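Local coordinates for protein gamma-glutamyltranspeptidase (Streptomyces lincolnensis, PDB 6J3I) that probably cleaves or transfers gamma-glutamyl or similar amide groups, as an LmbA-like homologue within the Ntn-hydrolase clan, at residues Val49-Leu54 with Asp420-Asp425. The protein carries 1 engineered substitution. Residues are numbered along the deposited sequence; the frame is centred on the assembly and turned at random.
Sequences VVEPHL and DACHLD. Engineered in segment 420-425: Ala421 (natural residue Thr).
Glu51, just past the C-terminal end of helix 36-50, lies alongside Cys422 in the buried centre of an Ntn-hydrolase fold, where 420-425 leads into strand 424-428. Ala421 is an engineered replacement of threonine at what, by family resemblance, is probably the nucleophile and self-cleavage position; the Asp420-Ala421 peptide is intact. Glu51 CB lies 3.6 Å from Cys422 SG by backbone position alone; chi1 of -58°, with the chain extended beyond CG, then swings the carboxylate face-on over the same sulfur, CD to Cys422 SG being 3.5 Å. The oxygens divide the polar work: Glu51 OE1 takes a hydrogen bond from a water at 2.6 Å, and that water also donates to Ala421 O at 2.7 Å, while OE2 bonds to Thr18 OG1. Putting an alanine at Glu51 is likely to leave the water and the Thr18 hydroxyl without their carboxylate partner and the Cys422 sulfur without the flat group over it. A turn follows, closed by Leu54 N to Glu51 O (3.0 Å), and it directs Leu54 toward 420-425: Leu54 CB packs against Ala421 O at 3.6 Å. Asp420 points its CB away from 49-54, though its backbone N meets Leu54 CD2, and OD1 is held by Arg459 and Ser439. Leu54 O accepts a weak bond from Ala421 N (3.2 Å, bent to 125°) and a CA-H...O contact from Ala421 CA at 3.3 Å.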
ATOM      1  N   VAL A  49       0.957   3.783 -14.980  1.00 15.41           N
ATOM      2  CA  VAL A  49       0.300   4.433 -16.100  1.00 15.20           C
ATOM      3  C   VAL A  49      -1.217   4.547 -15.895  1.00 15.28           C
ATOM      4  O   VAL A  49      -1.828   5.535 -16.311  1.00 15.38           O
ATOM      5  CB  VAL A  49       0.595   3.717 -17.435  1.00 14.93           C
ATOM      6  CG1 VAL A  49      -0.041   4.468 -18.595  1.00 14.81           C
ATOM      7  CG2 VAL A  49       2.089   3.620 -17.695  1.00 14.89           C
ATOM      8  N   VAL A  50      -1.820   3.551 -15.258  1.00 15.43           N
ATOM      9  CA  VAL A  50      -3.298   3.455 -15.204  1.00 15.39           C
ATOM     10  C   VAL A  50      -3.919   3.889 -13.872  1.00 15.42           C
ATOM     11  O   VAL A  50      -5.128   4.117 -13.806  1.00 15.22           O
ATOM     12  CB  VAL A  50      -3.816   2.068 -15.655  1.00 15.29           C
ATOM     13  CG1 VAL A  50      -3.375   1.801 -17.088  1.00 15.37           C
ATOM     14  CG2 VAL A  50      -3.364   0.944 -14.731  1.00 15.30           C
ATOM     15  N   GLU A  51      -3.092   4.004 -12.831  1.00 15.51           N
ATOM     16  CA  GLU A  51      -3.511   4.559 -11.544  1.00 15.75           C
ATOM     17  C   GLU A  51      -2.500   5.608 -11.063  1.00 15.25           C
ATOM     18  O   GLU A  51      -1.978   5.506  -9.961  1.00 15.17           O
ATOM     19  CB  GLU A  51      -3.703   3.438 -10.497  1.00 16.20           C
ATOM     20  CG  GLU A  51      -4.726   2.386 -10.907  1.00 16.78           C
ATOM     21  CD  GLU A  51      -5.190   1.495  -9.762  1.00 17.56           C
ATOM     22  OE1 GLU A  51      -5.694   2.016  -8.739  1.00 18.09           O
ATOM     23  OE2 GLU A  51      -5.085   0.256  -9.897  1.00 17.87           O
ATOM     24  N   PRO A  52      -2.227   6.635 -11.886  1.00 15.12           N
ATOM     25  CA  PRO A  52      -1.272   7.697 -11.498  1.00 15.33           C
ATOM     26  C   PRO A  52      -1.731   8.577 -10.333  1.00 15.51           C
ATOM     27  O   PRO A  52      -0.921   9.248  -9.726  1.00 15.59           O
ATOM     28  CB  PRO A  52      -1.139   8.540 -12.768  1.00 15.25           C
ATOM     29  CG  PRO A  52      -2.391   8.286 -13.533  1.00 15.24           C
ATOM     30  CD  PRO A  52      -2.786   6.871 -13.227  1.00 15.14           C
ATOM     31  N   HIS A  53      -3.036   8.615 -10.107  1.00 15.88           N
ATOM     32  CA  HIS A  53      -3.659   9.142  -8.879  1.00 16.11           C
ATOM     33  C   HIS A  53      -3.446   8.345  -7.580  1.00 16.27           C
ATOM     34  O   HIS A  53      -3.797   8.838  -6.512  1.00 16.40           O
ATOM     35  CB  HIS A  53      -5.171   9.339  -9.092  1.00 16.06           C
ATOM     36  CG  HIS A  53      -5.921   8.075  -9.396  1.00 16.17           C
ATOM     37  ND1 HIS A  53      -7.030   7.680  -8.682  1.00 16.06           N
ATOM     38  CD2 HIS A  53      -5.725   7.123 -10.341  1.00 16.09           C
ATOM     39  CE1 HIS A  53      -7.483   6.542  -9.176  1.00 16.37           C
ATOM     40  NE2 HIS A  53      -6.710   6.183 -10.184  1.00 16.27           N
ATOM     41  N   LEU A  54      -2.923   7.120  -7.679  1.00 16.71           N
ATOM     42  CA  LEU A  54      -2.693   6.232  -6.517  1.00 16.92           C
ATOM     43  C   LEU A  54      -1.288   5.613  -6.415  1.00 16.85           C
ATOM     44  O   LEU A  54      -0.940   5.071  -5.368  1.00 17.13           O
ATOM     45  CB  LEU A  54      -3.732   5.111  -6.505  1.00 17.15           C
ATOM     46  CG  LEU A  54      -5.195   5.566  -6.375  1.00 17.81           C
ATOM     47  CD1 LEU A  54      -6.171   4.501  -6.863  1.00 17.67           C
ATOM     48  CD2 LEU A  54      -5.526   5.986  -4.943  1.00 17.84           C
ATOM     49  N   ASP A 420      -4.827   5.891  -1.152  1.00 35.27           N
ATOM     50  CA  ASP A 420      -3.452   5.405  -1.064  1.00 31.24           C
ATOM     51  C   ASP A 420      -3.293   4.053  -1.709  1.00 29.23           C
ATOM     52  O   ASP A 420      -3.908   3.084  -1.276  1.00 29.15           O
ATOM     53  CB  ASP A 420      -3.045   5.337   0.412  1.00 30.09           C
ATOM     54  CG  ASP A 420      -1.709   4.633   0.647  1.00 28.80           C
ATOM     55  OD1 ASP A 420      -0.729   4.930  -0.054  1.00 28.21           O
ATOM     56  OD2 ASP A 420      -1.628   3.809   1.574  1.00 27.95           O
ATOM     57  N   ALA A 421      -2.469   4.008  -2.751  1.00 26.74           N
ATOM     58  CA  ALA A 421      -1.883   2.757  -3.265  1.00 25.21           C
ATOM     59  C   ALA A 421      -2.708   1.934  -4.255  1.00 23.82           C
ATOM     60  O   ALA A 421      -3.908   2.144  -4.483  1.00 23.24           O
ATOM     61  CB  ALA A 421      -1.421   1.845  -2.115  1.00 24.85           C
ATOM     62  N   CYS A 422      -1.981   0.984  -4.832  1.00 22.16           N
ATOM     63  CA  CYS A 422      -2.512  -0.103  -5.617  1.00 21.03           C
ATOM     64  C   CYS A 422      -2.158  -1.416  -4.949  1.00 20.70           C
ATOM     65  O   CYS A 422      -1.433  -1.455  -3.945  1.00 20.78           O
ATOM     66  CB  CYS A 422      -1.891  -0.065  -7.011  1.00 20.58           C
ATOM     67  SG  CYS A 422      -2.201   1.472  -7.894  1.00 19.21           S
ATOM     68  N   HIS A 423      -2.684  -2.492  -5.518  1.00 20.32           N
ATOM     69  CA  HIS A 423      -2.271  -3.832  -5.147  1.00 20.17           C
ATOM     70  C   HIS A 423      -2.206  -4.778  -6.347  1.00 20.51           C
ATOM     71  O   HIS A 423      -2.869  -4.574  -7.361  1.00 20.20           O
ATOM     72  CB  HIS A 423      -3.151  -4.428  -4.046  1.00 19.71           C
ATOM     73  CG  HIS A 423      -2.490  -5.566  -3.345  1.00 19.37           C
ATOM     74  ND1 HIS A 423      -2.728  -6.886  -3.663  1.00 19.24           N
ATOM     75  CD2 HIS A 423      -1.502  -5.575  -2.427  1.00 19.44           C
ATOM     76  CE1 HIS A 423      -1.943  -7.653  -2.929  1.00 19.43           C
ATOM     77  NE2 HIS A 423      -1.191  -6.884  -2.170  1.00 19.61           N
ATOM     78  N   LEU A 424      -1.388  -5.814  -6.198  1.00 21.25           N
ATOM     79  CA  LEU A 424      -1.091  -6.740  -7.261  1.00 21.99           C
ATOM     80  C   LEU A 424      -0.584  -8.080  -6.685  1.00 21.39           C
ATOM     81  O   LEU A 424       0.365  -8.094  -5.900  1.00 21.40           O
ATOM     82  CB  LEU A 424      -0.066  -6.066  -8.168  1.00 23.09           C
ATOM     83  CG  LEU A 424       0.636  -6.887  -9.238  1.00 23.91           C
ATOM     84  CD1 LEU A 424       0.607  -6.199 -10.588  1.00 24.35           C
ATOM     85  CD2 LEU A 424       2.063  -7.122  -8.790  1.00 24.64           C
ATOM     86  N   ASP A 425      -1.247  -9.177  -7.074  1.00 20.83           N
ATOM     87  CA  ASP A 425      -0.929 -10.560  -6.655  1.00 20.60           C
ATOM     88  C   ASP A 425      -0.773 -11.470  -7.855  1.00 20.48           C
ATOM     89  O   ASP A 425      -1.584 -11.399  -8.776  1.00 19.93           O
ATOM     90  CB  ASP A 425      -2.083 -11.176  -5.882  1.00 20.64           C
ATOM     91  CG  ASP A 425      -2.333 -10.511  -4.604  1.00 20.68           C
ATOM     92  OD1 ASP A 425      -1.371 -10.401  -3.820  1.00 21.41           O
ATOM     93  OD2 ASP A 425      -3.495 -10.131  -4.371  1.00 20.26           O
TER
HETATM   94  O   HOH W   1      -5.544   0.977  -6.308  1.00 15.63           O